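Local coordinates for LAO/AO transport system kinase (Escherichia coli, PDB 2P67), which belongs to the MeaB family of GTPase-type proteins with the P-loop NTPase fold, in which helices pack on both faces of a parallel beta sheet, at residues L59-T64 / T71-F76; I81-K86 / E250-I255; E139-C144 / D150-E155. All coordinates share one frame; numbering follows the deposited sequence. Where two conformers were deposited one is given.

Interaction 1 (L59-T64 / T71-F76); sequences LGVTGT and TFLEAF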
ATOM      1  N   LEU A  59     -12.091 -15.848 -10.598  1.00 18.66           N
ATOM      2  CA  LEU A  59     -12.322 -15.718  -9.161  1.00 18.44           C
ATOM      3  C   LEU A  59     -11.064 -16.001  -8.356  1.00 19.10           C
ATOM      4  O   LEU A  59     -10.302 -16.922  -8.692  1.00 18.81           O
ATOM      5  CB  LEU A  59     -13.423 -16.694  -8.711  1.00 18.39           C
ATOM      6  CG  LEU A  59     -14.779 -16.581  -9.412  1.00 18.15           C
ATOM      7  CD1 LEU A  59     -15.736 -17.659  -8.877  1.00 20.82           C
ATOM      8  CD2 LEU A  59     -15.385 -15.191  -9.238  1.00 18.81           C
ATOM      9  N   GLY A  60     -10.863 -15.244  -7.275  1.00 18.62           N
ATOM     10  CA  GLY A  60      -9.806 -15.562  -6.334  1.00 19.47           C
ATOM     11  C   GLY A  60     -10.433 -16.008  -5.037  1.00 19.78           C
ATOM     12  O   GLY A  60     -11.413 -15.395  -4.550  1.00 18.91           O
ATOM     13  N   VAL A  61      -9.866 -17.065  -4.465  1.00 20.63           N
ATOM     14  CA  VAL A  61     -10.363 -17.594  -3.204  1.00 21.57           C
ATOM     15  C   VAL A  61      -9.165 -17.821  -2.260  1.00 22.63           C
ATOM     16  O   VAL A  61      -8.264 -18.591  -2.580  1.00 22.52           O
ATOM     17  CB  VAL A  61     -11.184 -18.924  -3.382  1.00 21.78           C
ATOM     18  CG1 VAL A  61     -11.554 -19.504  -2.029  1.00 22.99           C
ATOM     19  CG2 VAL A  61     -12.453 -18.728  -4.270  1.00 21.50           C
ATOM     20  N   THR A  62      -9.150 -17.146  -1.117  1.00 22.66           N
ATOM     21  CA  THR A  62      -8.168 -17.472  -0.080  1.00 24.09           C
ATOM     22  C   THR A  62      -8.866 -18.076   1.139  1.00 25.37           C
ATOM     23  O   THR A  62     -10.031 -17.808   1.399  1.00 24.86           O
ATOM     24  CB  THR A  62      -7.279 -16.261   0.333  1.00 24.51           C
ATOM     25  OG1 THR A  62      -8.086 -15.199   0.899  1.00 24.13           O
ATOM     26  CG2 THR A  62      -6.502 -15.742  -0.848  1.00 25.32           C
ATOM     27  N   GLY A  63      -8.159 -18.924   1.874  1.00 26.93           N
ATOM     28  CA  GLY A  63      -8.701 -19.410   3.135  1.00 29.64           C
ATOM     29  C   GLY A  63      -7.607 -19.396   4.174  1.00 31.22           C
ATOM     30  O   GLY A  63      -6.471 -19.760   3.876  1.00 31.00           O
ATOM     31  N   THR A  64      -7.941 -18.950   5.384  1.00 33.13           N
ATOM     32  CA  THR A  64      -7.010 -19.050   6.506  1.00 34.81           C
ATOM     33  C   THR A  64      -6.922 -20.517   6.948  1.00 36.14           C
ATOM     34  O   THR A  64      -7.828 -21.310   6.657  1.00 36.35           O
ATOM     35  CB  THR A  64      -7.439 -18.144   7.691  1.00 34.84           C
ATOM     36  OG1 THR A  64      -8.784 -18.459   8.075  1.00 35.78           O
ATOM     37  CG2 THR A  64      -7.357 -16.672   7.303  1.00 34.84           C
ATOM     38  N   THR A  71     -13.238 -28.005   1.478  1.00 32.76           N
ATOM     39  CA  THR A  71     -14.652 -28.411   1.430  1.00 31.74           C
ATOM     40  C   THR A  71     -15.500 -27.372   0.718  1.00 30.44           C
ATOM     41  O   THR A  71     -16.402 -27.717  -0.061  1.00 29.47           O
ATOM     42  CB  THR A  71     -15.239 -28.737   2.829  1.00 32.23           C
ATOM     43  OG1 THR A  71     -15.276 -27.556   3.651  1.00 34.20           O
ATOM     44  CG2 THR A  71     -14.403 -29.797   3.509  1.00 32.11           C
ATOM     45  N   PHE A  72     -15.201 -26.096   0.978  1.00 28.85           N
ATOM     46  CA  PHE A  72     -15.891 -25.011   0.301  1.00 27.73           C
ATOM     47  C   PHE A  72     -15.677 -25.073  -1.210  1.00 27.09           C
ATOM     48  O   PHE A  72     -16.639 -25.004  -1.962  1.00 26.92           O
ATOM     49  CB  PHE A  72     -15.477 -23.627   0.842  1.00 27.51           C
ATOM     50  CG  PHE A  72     -15.990 -22.493   0.005  1.00 27.56           C
ATOM     51  CD1 PHE A  72     -17.310 -22.076   0.130  1.00 28.59           C
ATOM     52  CD2 PHE A  72     -15.170 -21.871  -0.936  1.00 27.71           C
ATOM     53  CE1 PHE A  72     -17.809 -21.051  -0.658  1.00 28.20           C
ATOM     54  CE2 PHE A  72     -15.658 -20.841  -1.737  1.00 28.81           C
ATOM     55  CZ  PHE A  72     -16.989 -20.426  -1.592  1.00 29.97           C
ATOM     56  N   LEU A  73     -14.424 -25.175  -1.646  1.00 26.85           N
ATOM     57  CA  LEU A  73     -14.118 -25.246  -3.070  1.00 26.99           C
ATOM     58  C   LEU A  73     -14.807 -26.405  -3.780  1.00 26.94           C
ATOM     59  O   LEU A  73     -15.295 -26.256  -4.903  1.00 26.78           O
ATOM     60  CB  LEU A  73     -12.614 -25.309  -3.298  1.00 27.34           C
ATOM     61  CG  LEU A  73     -11.881 -23.986  -3.086  1.00 27.90           C
ATOM     62  CD1 LEU A  73     -10.380 -24.245  -3.117  1.00 28.56           C
ATOM     63  CD2 LEU A  73     -12.308 -22.933  -4.126  1.00 28.17           C
ATOM     64  N   GLU A  74     -14.837 -27.556  -3.123  1.00 27.24           N
ATOM     65  CA  GLU A  74     -15.527 -28.723  -3.667  1.00 27.73           C
ATOM     66  C   GLU A  74     -17.020 -28.442  -3.827  1.00 27.08           C
ATOM     67  O   GLU A  74     -17.583 -28.643  -4.900  1.00 27.22           O
ATOM     68  CB  GLU A  74     -15.299 -29.951  -2.776  1.00 28.71           C
ATOM     69  CG  GLU A  74     -15.979 -31.208  -3.340  1.00 31.75           C
ATOM     70  CD  GLU A  74     -16.046 -32.350  -2.338  1.00 37.29           C
ATOM     71  OE1 GLU A  74     -16.271 -32.091  -1.139  1.00 38.95           O
ATOM     72  OE2 GLU A  74     -15.891 -33.518  -2.761  1.00 40.17           O
ATOM     73  N   ALA A  75     -17.659 -27.977  -2.758  1.00 26.50           N
ATOM     74  CA  ALA A  75     -19.085 -27.642  -2.816  1.00 25.91           C
ATOM     75  C   ALA A  75     -19.386 -26.558  -3.853  1.00 25.53           C
ATOM     76  O   ALA A  75     -20.316 -26.685  -4.638  1.00 25.03           O
ATOM     77  CB  ALA A  75     -19.605 -27.253  -1.422  1.00 26.31           C
ATOM     78  N   PHE A  76     -18.582 -25.491  -3.859  1.00 25.80           N
ATOM     79  CA  PHE A  76     -18.789 -24.375  -4.774  1.00 25.62           C
ATOM     80  C   PHE A  76     -18.585 -24.838  -6.215  1.00 24.79           C
ATOM     81  O   PHE A  76     -19.405 -24.536  -7.091  1.00 24.97           O
ATOM     82  CB  PHE A  76     -17.839 -23.211  -4.414  1.00 25.51           C
ATOM     83  CG  PHE A  76     -18.002 -21.980  -5.279  1.00 26.70           C
ATOM     84  CD1 PHE A  76     -19.162 -21.201  -5.222  1.00 26.47           C
ATOM     85  CD2 PHE A  76     -16.975 -21.583  -6.138  1.00 25.52           C
ATOM     86  CE1 PHE A  76     -19.293 -20.047  -6.019  1.00 26.03           C
ATOM     87  CE2 PHE A  76     -17.101 -20.435  -6.945  1.00 24.38           C
ATOM     88  CZ  PHE A  76     -18.258 -19.672  -6.892  1.00 22.59           C
TER
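L59 meets F76 with a single methyl: CD1 comes to the rim of the phenyl ring, lying in the ring plane, 3.6 Å from F76 CE2 and 3.8 Å from F76 CZ. F76 sets CG anti to the backbone N (chi1 -178°), which carries the ring from the helix toward the strand. G60 hydrogen-bonds through its backbone to C172 and I174 of strand 172-177. Strand 57-63 and helix 69-82 are the first strand and following helix of the P-loop fold, their short segments 149° apart in direction, and G63 fits the start of a Walker A loop between them. V61 supplies the second point of packing. Its CG1, anti to the backbone N, lies 4.1 Å from L73 CD2, and the two side chains pass alongside one another, pointing opposite ways. The same methyl approaches F72 obliquely, 4.3 Å from F72 CE2. Within the helix, F76 CB sits 4.0 Å above one face of the F72 ring, offset toward its rim. Beyond V61, T62 packs on F173 of the neighbouring strand 172-177.

Interaction 2 (I81-K86 / E250-I255); sequences IREGLK and EIWHAI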
ATOM      1  N   ILE A  81     -20.792 -26.658 -11.688  1.00 28.41           N
ATOM      2  CA  ILE A  81     -20.923 -27.738 -12.671  1.00 30.27           C
ATOM      3  C   ILE A  81     -22.392 -28.126 -12.853  1.00 31.48           C
ATOM      4  O   ILE A  81     -22.857 -28.293 -13.986  1.00 32.20           O
ATOM      5  CB  ILE A  81     -20.040 -28.944 -12.319  1.00 30.97           C
ATOM      6  CG1 ILE A  81     -18.567 -28.593 -12.572  1.00 30.14           C
ATOM      7  CG2 ILE A  81     -20.433 -30.188 -13.145  1.00 30.37           C
ATOM      8  CD1 ILE A  81     -17.619 -29.393 -11.761  1.00 33.97           C
ATOM      9  N   ARG A  82     -23.121 -28.228 -11.748  1.00 32.87           N
ATOM     10  CA  ARG A  82     -24.575 -28.418 -11.810  1.00 34.22           C
ATOM     11  C   ARG A  82     -25.277 -27.341 -12.623  1.00 34.61           C
ATOM     12  O   ARG A  82     -26.268 -27.629 -13.285  1.00 35.31           O
ATOM     13  CB  ARG A  82     -25.182 -28.508 -10.415  1.00 34.22           C
ATOM     14  CG  ARG A  82     -25.147 -29.903  -9.837  1.00 36.59           C
ATOM     15  CD  ARG A  82     -25.827 -29.951  -8.486  1.00 38.91           C
ATOM     16  NE  ARG A  82     -24.830 -30.007  -7.421  1.00 41.53           N
ATOM     17  CZ  ARG A  82     -24.661 -29.095  -6.473  1.00 40.25           C
ATOM     18  NH1 ARG A  82     -23.715 -29.275  -5.576  1.00 40.19           N
ATOM     19  NH2 ARG A  82     -25.442 -28.033  -6.393  1.00 40.65           N
ATOM     20  N   GLU A  83     -24.767 -26.107 -12.588  1.00 34.57           N
ATOM     21  CA  GLU A  83     -25.311 -25.010 -13.400  1.00 35.18           C
ATOM     22  C   GLU A  83     -24.946 -25.166 -14.878  1.00 34.30           C
ATOM     23  O   GLU A  83     -25.290 -24.314 -15.697  1.00 35.12           O
ATOM     24  CB  GLU A  83     -24.808 -23.643 -12.907  1.00 35.62           C
ATOM     25  CG  GLU A  83     -25.301 -23.210 -11.513  1.00 39.80           C
ATOM     26  CD  GLU A  83     -26.770 -22.805 -11.484  1.00 44.39           C
ATOM     27  OE1 GLU A  83     -27.225 -22.066 -12.390  1.00 46.10           O
ATOM     28  OE2 GLU A  83     -27.471 -23.222 -10.538  1.00 47.09           O
ATOM     29  N   GLY A  84     -24.220 -26.233 -15.203  1.00 33.59           N
ATOM     30  CA  GLY A  84     -23.756 -26.492 -16.568  1.00 32.24           C
ATOM     31  C   GLY A  84     -22.514 -25.703 -16.975  1.00 31.75           C
ATOM     32  O   GLY A  84     -22.283 -25.488 -18.168  1.00 31.34           O
ATOM     33  N   LEU A  85     -21.713 -25.262 -15.996  1.00 29.83           N
ATOM     34  CA  LEU A  85     -20.495 -24.500 -16.304  1.00 28.60           C
ATOM     35  C   LEU A  85     -19.237 -25.379 -16.226  1.00 27.54           C
ATOM     36  O   LEU A  85     -19.221 -26.403 -15.542  1.00 27.16           O
ATOM     37  CB  LEU A  85     -20.350 -23.278 -15.370  1.00 28.47           C
ATOM     38  CG  LEU A  85     -21.475 -22.225 -15.392  1.00 29.28           C
ATOM     39  CD1 LEU A  85     -21.381 -21.294 -14.178  1.00 30.79           C
ATOM     40  CD2 LEU A  85     -21.473 -21.438 -16.695  1.00 31.00           C
ATOM     41  N   LYS A  86     -18.197 -24.954 -16.934  1.00 26.55           N
ATOM     42  CA  LYS A  86     -16.889 -25.588 -16.899  1.00 25.37           C
ATOM     43  C   LYS A  86     -16.016 -24.731 -15.978  1.00 24.24           C
ATOM     44  O   LYS A  86     -15.884 -23.511 -16.201  1.00 24.00           O
ATOM     45  CB  LYS A  86     -16.286 -25.650 -18.313  1.00 25.95           C
ATOM     46  CG  LYS A  86     -17.086 -26.559 -19.283  1.00 27.88           C
ATOM     47  CD  LYS A  86     -16.627 -26.386 -20.742  1.00 34.37           C
ATOM     48  CE  LYS A  86     -17.157 -25.079 -21.362  1.00 36.71           C
ATOM     49  NZ  LYS A  86     -16.706 -24.874 -22.782  1.00 40.76           N
ATOM     50  N   GLU A 250     -26.192 -19.144  -2.267  1.00 25.86           N
ATOM     51  CA  GLU A 250     -26.278 -17.726  -1.939  1.00 25.48           C
ATOM     52  C   GLU A 250     -24.958 -16.992  -2.220  1.00 24.40           C
ATOM     53  O   GLU A 250     -24.955 -15.826  -2.639  1.00 23.83           O
ATOM     54  CB  GLU A 250     -26.689 -17.570  -0.470  1.00 26.03           C
ATOM     55  CG  GLU A 250     -28.179 -17.927  -0.220  1.00 28.29           C
ATOM     56  CD  GLU A 250     -28.510 -19.441  -0.201  1.00 33.52           C
ATOM     57  OE1 GLU A 250     -27.631 -20.338  -0.348  1.00 33.35           O
ATOM     58  OE2 GLU A 250     -29.712 -19.741  -0.023  1.00 37.56           O
ATOM     59  N   ILE A 251     -23.848 -17.692  -2.006  1.00 23.50           N
ATOM     60  CA  ILE A 251     -22.517 -17.141  -2.309  1.00 22.53           C
ATOM     61  C   ILE A 251     -22.351 -16.942  -3.822  1.00 22.34           C
ATOM     62  O   ILE A 251     -21.906 -15.888  -4.275  1.00 21.67           O
ATOM     63  CB  ILE A 251     -21.399 -17.995  -1.666  1.00 22.83           C
ATOM     64  CG1 ILE A 251     -21.438 -17.821  -0.126  1.00 22.79           C
ATOM     65  CG2 ILE A 251     -20.010 -17.650  -2.273  1.00 22.47           C
ATOM     66  CD1 ILE A 251     -20.794 -18.866   0.655  1.00 22.24           C
ATOM     67  N   TRP A 252     -22.766 -17.934  -4.608  1.00 22.44           N
ATOM     68  CA  TRP A 252     -22.728 -17.819  -6.073  1.00 22.85           C
ATOM     69  C   TRP A 252     -23.607 -16.662  -6.530  1.00 22.46           C
ATOM     70  O   TRP A 252     -23.233 -15.867  -7.380  1.00 22.10           O
ATOM     71  CB  TRP A 252     -23.163 -19.145  -6.713  1.00 23.27           C
ATOM     72  CG  TRP A 252     -23.251 -19.146  -8.204  1.00 24.49           C
ATOM     73  CD1 TRP A 252     -24.304 -19.611  -8.967  1.00 26.15           C
ATOM     74  CD2 TRP A 252     -22.260 -18.682  -9.131  1.00 26.74           C
ATOM     75  NE1 TRP A 252     -24.023 -19.457 -10.310  1.00 26.88           N
ATOM     76  CE2 TRP A 252     -22.775 -18.900 -10.442  1.00 26.47           C
ATOM     77  CE3 TRP A 252     -20.991 -18.092  -8.992  1.00 25.29           C
ATOM     78  CZ2 TRP A 252     -22.056 -18.557 -11.600  1.00 26.91           C
ATOM     79  CZ3 TRP A 252     -20.277 -17.758 -10.151  1.00 25.70           C
ATOM     80  CH2 TRP A 252     -20.812 -17.994 -11.432  1.00 25.53           C
ATOM     81  N   HIS A 253     -24.780 -16.548  -5.923  1.00 22.69           N
ATOM     82  CA  HIS A 253     -25.670 -15.457  -6.235  1.00 22.89           C
ATOM     83  C   HIS A 253     -25.086 -14.078  -5.917  1.00 21.45           C
ATOM     84  O   HIS A 253     -25.304 -13.133  -6.660  1.00 20.46           O
ATOM     85  CB  HIS A 253     -27.016 -15.692  -5.569  1.00 24.40           C
ATOM     86  CG  HIS A 253     -27.759 -16.829  -6.190  1.00 30.38           C
ATOM     87  ND1 HIS A 253     -28.710 -17.569  -5.517  1.00 36.67           N
ATOM     88  CD2 HIS A 253     -27.651 -17.379  -7.423  1.00 34.05           C
ATOM     89  CE1 HIS A 253     -29.181 -18.505  -6.327  1.00 38.31           C
ATOM     90  NE2 HIS A 253     -28.549 -18.415  -7.486  1.00 37.99           N
ATOM     91  N   ALA A 254     -24.331 -13.988  -4.833  1.00 21.06           N
ATOM     92  CA  ALA A 254     -23.666 -12.743  -4.478  1.00 20.72           C
ATOM     93  C   ALA A 254     -22.577 -12.403  -5.497  1.00 20.45           C
ATOM     94  O   ALA A 254     -22.398 -11.241  -5.850  1.00 20.50           O
ATOM     95  CB  ALA A 254     -23.087 -12.816  -3.075  1.00 20.43           C
ATOM     96  N   ILE A 255     -21.838 -13.419  -5.945  1.00 20.47           N
ATOM     97  CA  ILE A 255     -20.834 -13.237  -6.997  1.00 21.12           C
ATOM     98  C   ILE A 255     -21.478 -12.712  -8.277  1.00 21.34           C
ATOM     99  O   ILE A 255     -20.944 -11.799  -8.908  1.00 21.94           O
ATOM    100  CB  ILE A 255     -20.001 -14.534  -7.252  1.00 21.10           C
ATOM    101  CG1 ILE A 255     -19.111 -14.814  -6.030  1.00 22.27           C
ATOM    102  CG2 ILE A 255     -19.117 -14.386  -8.531  1.00 22.72           C
ATOM    103  CD1 ILE A 255     -18.609 -16.255  -5.855  1.00 24.79           C
TER
HETATM  104  O   HOH W   1     -25.536 -20.093 -12.726  1.00 44.01           O
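E83 and L85, the two residues that reach W252, flank G84, where a positive phi of 80° ends helix 69-82 in a Schellman motif and G84 N bonds back to I81 O at 2.8 Å. Across the contact the backbones stay well apart, with 10.6 Å between the CA atoms of E83 and W252, and the indole spans much of that gap. W252 places its CG anti to the backbone N (chi1 176°), projecting the ring toward the turn. From the opposite direction L85 brings CD1 to within 3.8 Å of W252 CZ2, an oblique approach to the benzene half of the indole. E83 reaches across beside the pyrrole nitrogen, its chain bent at chi2 (-73°), with CG 4.1 Å from W252 NE1. Its polar contact is indirect. A water in the indole plane accepts the ring N-H, 2.9 Å from W252 NE1, and donates to the carboxylate, 2.6 Å from E83 OE1. This bridge gives the indole nitrogen of a buried residue a hydrogen-bond partner while the glutamate remains exposed. W252 also packs on L79 and L80 of helix 69-82 and on L57 of strand 57-63, whereas I251 and A254 rest on strand 198-201, so helix 248-264 lies against both helix 69-82 and the sheet.

Interaction 3 (E139-C144 / D150-E155); sequences ELMLLC and DVVIVE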
ATOM      1  N   GLU A 139      -0.342 -17.152 -16.413  1.00 20.09           N
ATOM      2  CA  GLU A 139      -0.232 -17.868 -17.683  1.00 20.31           C
ATOM      3  C   GLU A 139      -1.150 -19.115 -17.731  1.00 20.46           C
ATOM      4  O   GLU A 139      -1.816 -19.379 -18.743  1.00 20.20           O
ATOM      5  CB  GLU A 139       1.238 -18.196 -17.985  1.00 20.85           C
ATOM      6  CG  GLU A 139       2.056 -16.923 -18.182  1.00 22.71           C
ATOM      7  CD  GLU A 139       3.535 -17.164 -18.333  1.00 27.05           C
ATOM      8  OE1 GLU A 139       4.029 -18.245 -17.915  1.00 28.55           O
ATOM      9  OE2 GLU A 139       4.195 -16.251 -18.881  1.00 26.74           O
ATOM     10  N   LEU A 140      -1.209 -19.867 -16.633  1.00 19.42           N
ATOM     11  CA  LEU A 140      -2.075 -21.027 -16.587  1.00 19.84           C
ATOM     12  C   LEU A 140      -3.549 -20.605 -16.700  1.00 18.95           C
ATOM     13  O   LEU A 140      -4.327 -21.285 -17.352  1.00 17.84           O
ATOM     14  CB  LEU A 140      -1.838 -21.816 -15.309  1.00 20.28           C
ATOM     15  CG  LEU A 140      -0.425 -22.389 -15.082  1.00 22.98           C
ATOM     16  CD1 LEU A 140      -0.464 -23.241 -13.826  1.00 27.46           C
ATOM     17  CD2 LEU A 140       0.064 -23.235 -16.258  1.00 26.70           C
ATOM     18  N   MET A 141      -3.901 -19.486 -16.060  1.00 18.80           N
ATOM     19  CA  MET A 141      -5.248 -18.900 -16.167  1.00 18.98           C
ATOM     20  C   MET A 141      -5.590 -18.567 -17.628  1.00 18.27           C
ATOM     21  O   MET A 141      -6.685 -18.888 -18.096  1.00 18.26           O
ATOM     22  CB  MET A 141      -5.372 -17.630 -15.298  1.00 18.76           C
ATOM     23  CG  MET A 141      -5.391 -17.893 -13.788  1.00 20.21           C
ATOM     24  SD  MET A 141      -5.339 -16.353 -12.806  1.00 20.34           S
ATOM     25  CE  MET A 141      -7.088 -15.871 -12.892  1.00 23.48           C
ATOM     26  N   LEU A 142      -4.645 -17.953 -18.342  1.00 18.46           N
ATOM     27  CA  LEU A 142      -4.822 -17.682 -19.784  1.00 19.22           C
ATOM     28  C   LEU A 142      -5.099 -18.952 -20.590  1.00 18.93           C
ATOM     29  O   LEU A 142      -6.006 -18.968 -21.432  1.00 18.15           O
ATOM     30  CB  LEU A 142      -3.605 -16.956 -20.351  1.00 19.12           C
ATOM     31  CG  LEU A 142      -3.329 -15.515 -19.918  1.00 20.04           C
ATOM     32  CD1 LEU A 142      -2.105 -15.011 -20.660  1.00 22.70           C
ATOM     33  CD2 LEU A 142      -4.552 -14.585 -20.174  1.00 21.45           C
ATOM     34  N   LEU A 143      -4.363 -20.028 -20.299  1.00 19.96           N
ATOM     35  CA  LEU A 143      -4.589 -21.314 -20.980  1.00 20.56           C
ATOM     36  C   LEU A 143      -6.012 -21.805 -20.723  1.00 20.47           C
ATOM     37  O   LEU A 143      -6.703 -22.241 -21.654  1.00 20.65           O
ATOM     38  CB  LEU A 143      -3.546 -22.382 -20.567  1.00 20.73           C
ATOM     39  CG  LEU A 143      -2.126 -22.104 -21.098  1.00 21.41           C
ATOM     40  CD1 LEU A 143      -1.098 -22.996 -20.404  1.00 23.31           C
ATOM     41  CD2 LEU A 143      -2.055 -22.262 -22.609  1.00 20.95           C
ATOM     42  N   CYS A 144      -6.470 -21.701 -19.476  1.00 19.28           N
ATOM     43  CA  CYS A 144      -7.838 -22.086 -19.156  1.00 20.34           C
ATOM     44  C   CYS A 144      -8.883 -21.251 -19.916  1.00 20.38           C
ATOM     45  O   CYS A 144      -9.915 -21.779 -20.355  1.00 19.91           O
ATOM     46  CB  CYS A 144      -8.079 -22.016 -17.654  1.00 20.73           C
ATOM     47  SG  CYS A 144      -7.115 -23.211 -16.722  1.00 22.64           S
ATOM     48  N   ASP A 150     -15.578 -21.527 -18.223  1.00 22.44           N
ATOM     49  CA  ASP A 150     -16.513 -20.474 -17.884  1.00 22.15           C
ATOM     50  C   ASP A 150     -16.050 -19.681 -16.669  1.00 21.90           C
ATOM     51  O   ASP A 150     -16.225 -18.447 -16.603  1.00 20.97           O
ATOM     52  CB  ASP A 150     -17.875 -21.075 -17.602  1.00 22.45           C
ATOM     53  CG  ASP A 150     -18.503 -21.686 -18.848  1.00 24.49           C
ATOM     54  OD1 ASP A 150     -18.828 -20.932 -19.785  1.00 26.14           O
ATOM     55  OD2 ASP A 150     -18.624 -22.910 -18.895  1.00 26.32           O
ATOM     56  N   VAL A 151     -15.455 -20.407 -15.722  1.00 20.71           N
ATOM     57  CA  VAL A 151     -14.983 -19.830 -14.464  1.00 20.85           C
ATOM     58  C   VAL A 151     -13.606 -20.421 -14.192  1.00 20.23           C
ATOM     59  O   VAL A 151     -13.427 -21.643 -14.286  1.00 21.16           O
ATOM     60  CB  VAL A 151     -15.903 -20.225 -13.286  1.00 20.71           C
ATOM     61  CG1 VAL A 151     -15.373 -19.646 -11.943  1.00 20.57           C
ATOM     62  CG2 VAL A 151     -17.342 -19.751 -13.541  1.00 20.74           C
ATOM     63  N   VAL A 152     -12.642 -19.557 -13.903  1.00 19.92           N
ATOM     64  CA  VAL A 152     -11.331 -19.987 -13.409  0.50 19.70           C
ATOM     65  C   VAL A 152     -11.144 -19.456 -12.000  1.00 19.55           C
ATOM     66  O   VAL A 152     -11.294 -18.249 -11.768  1.00 20.19           O
ATOM     67  CB  VAL A 152     -10.150 -19.447 -14.258  0.50 19.63           C
ATOM     68  CG1 VAL A 152      -8.837 -20.118 -13.820  0.50 18.20           C
ATOM     69  CG2 VAL A 152     -10.399 -19.676 -15.735  0.50 21.47           C
ATOM     70  N   ILE A 153     -10.803 -20.355 -11.079  1.00 19.62           N
ATOM     71  CA  ILE A 153     -10.602 -20.011  -9.672  1.00 19.51           C
ATOM     72  C   ILE A 153      -9.141 -20.170  -9.323  1.00 19.78           C
ATOM     73  O   ILE A 153      -8.578 -21.265  -9.482  1.00 20.25           O
ATOM     74  CB  ILE A 153     -11.426 -20.932  -8.752  1.00 19.93           C
ATOM     75  CG1 ILE A 153     -12.919 -20.844  -9.103  1.00 20.73           C
ATOM     76  CG2 ILE A 153     -11.205 -20.563  -7.268  1.00 20.08           C
ATOM     77  CD1 ILE A 153     -13.790 -21.802  -8.307  1.00 20.49           C
ATOM     78  N   VAL A 154      -8.516 -19.086  -8.869  1.00 19.25           N
ATOM     79  CA  VAL A 154      -7.168 -19.184  -8.351  0.50 19.45           C
ATOM     80  C   VAL A 154      -7.273 -19.189  -6.827  1.00 20.07           C
ATOM     81  O   VAL A 154      -7.947 -18.335  -6.224  1.00 19.27           O
ATOM     82  CB  VAL A 154      -6.214 -18.090  -8.937  0.50 19.45           C
ATOM     83  CG1 VAL A 154      -6.640 -16.659  -8.542  0.50 18.16           C
ATOM     84  CG2 VAL A 154      -4.757 -18.372  -8.552  0.50 19.09           C
ATOM     85  N   GLU A 155      -6.652 -20.171  -6.195  1.00 20.67           N
ATOM     86  CA  GLU A 155      -6.828 -20.270  -4.752  1.00 22.37           C
ATOM     87  C   GLU A 155      -5.521 -20.479  -4.011  1.00 23.29           C
ATOM     88  O   GLU A 155      -4.610 -21.107  -4.523  1.00 22.12           O
ATOM     89  CB  GLU A 155      -7.870 -21.337  -4.398  1.00 23.44           C
ATOM     90  CG  GLU A 155      -7.501 -22.741  -4.833  1.00 24.62           C
ATOM     91  CD  GLU A 155      -6.836 -23.524  -3.729  1.00 29.67           C
ATOM     92  OE1 GLU A 155      -6.658 -24.741  -3.909  1.00 33.68           O
ATOM     93  OE2 GLU A 155      -6.506 -22.944  -2.675  1.00 29.46           O
TER
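M141 and C144 straddle V152 on one face of the sheet, where helix 133-146 packs on strand 151-157 as part of a beta-alpha-beta crossover that starts from strand 119-124. Helix and strand run nearly antiparallel, at 162° in their short segments, and the CA atoms of M141 and V152 are the nearest across the contact, 6.8 Å apart. V152 was deposited in two conformers; in the one described here, CG1 stands anti to the backbone N (chi1 -171°) and CG2 lies beside the backbone N, which turns one methyl to each of the two helix residues. In this conformer CG1 is 4.1 Å from M141 CG and CG2 is 3.8 Å from C144 CB; these contacts may differ in the other. The cysteine thus touches through its CB, with SG anti to its own carbonyl carbon. On the other side of the strand I153 packs on L73 and F76 of helix 69-82, so the sheet is covered on both faces here. Further along the strand, E155 is salt-bridged to K69 of the putative P-loop, and on the helix E139 pairs with R317 of the second subunit. Beyond CG the methionine continues extended and then bends at its last torsion (chi3 81°), and the sulfur comes alongside V154, the next valine on the helix side of the strand, also deposited in two conformers, with M141 SD 4.3 Å from V154 CB.

Overall arrangement
From the N terminus, interaction 1 closes first, joining strand 57-63 to helix 69-82 across only six intervening residues. The same helix then ends in the turn that opens interaction 2, whose partner on helix 248-264 lies 163 residues further on. Interaction 3, another local closure with five residues between its segments, falls wholly within that long span; no two contacts cross. In space, F76 CZ of interaction 1 touches I255 CD1 of interaction 2 at 3.6 Å, while interactions 1 and 3 meet through the neighbouring strands 57-63 and 151-157. Interaction 1 fixes helix 69-82 on one face of the sheet, interaction 2 joins helix 248-264 to the end of that helix, and interaction 3 sets helix 133-146 on the other face.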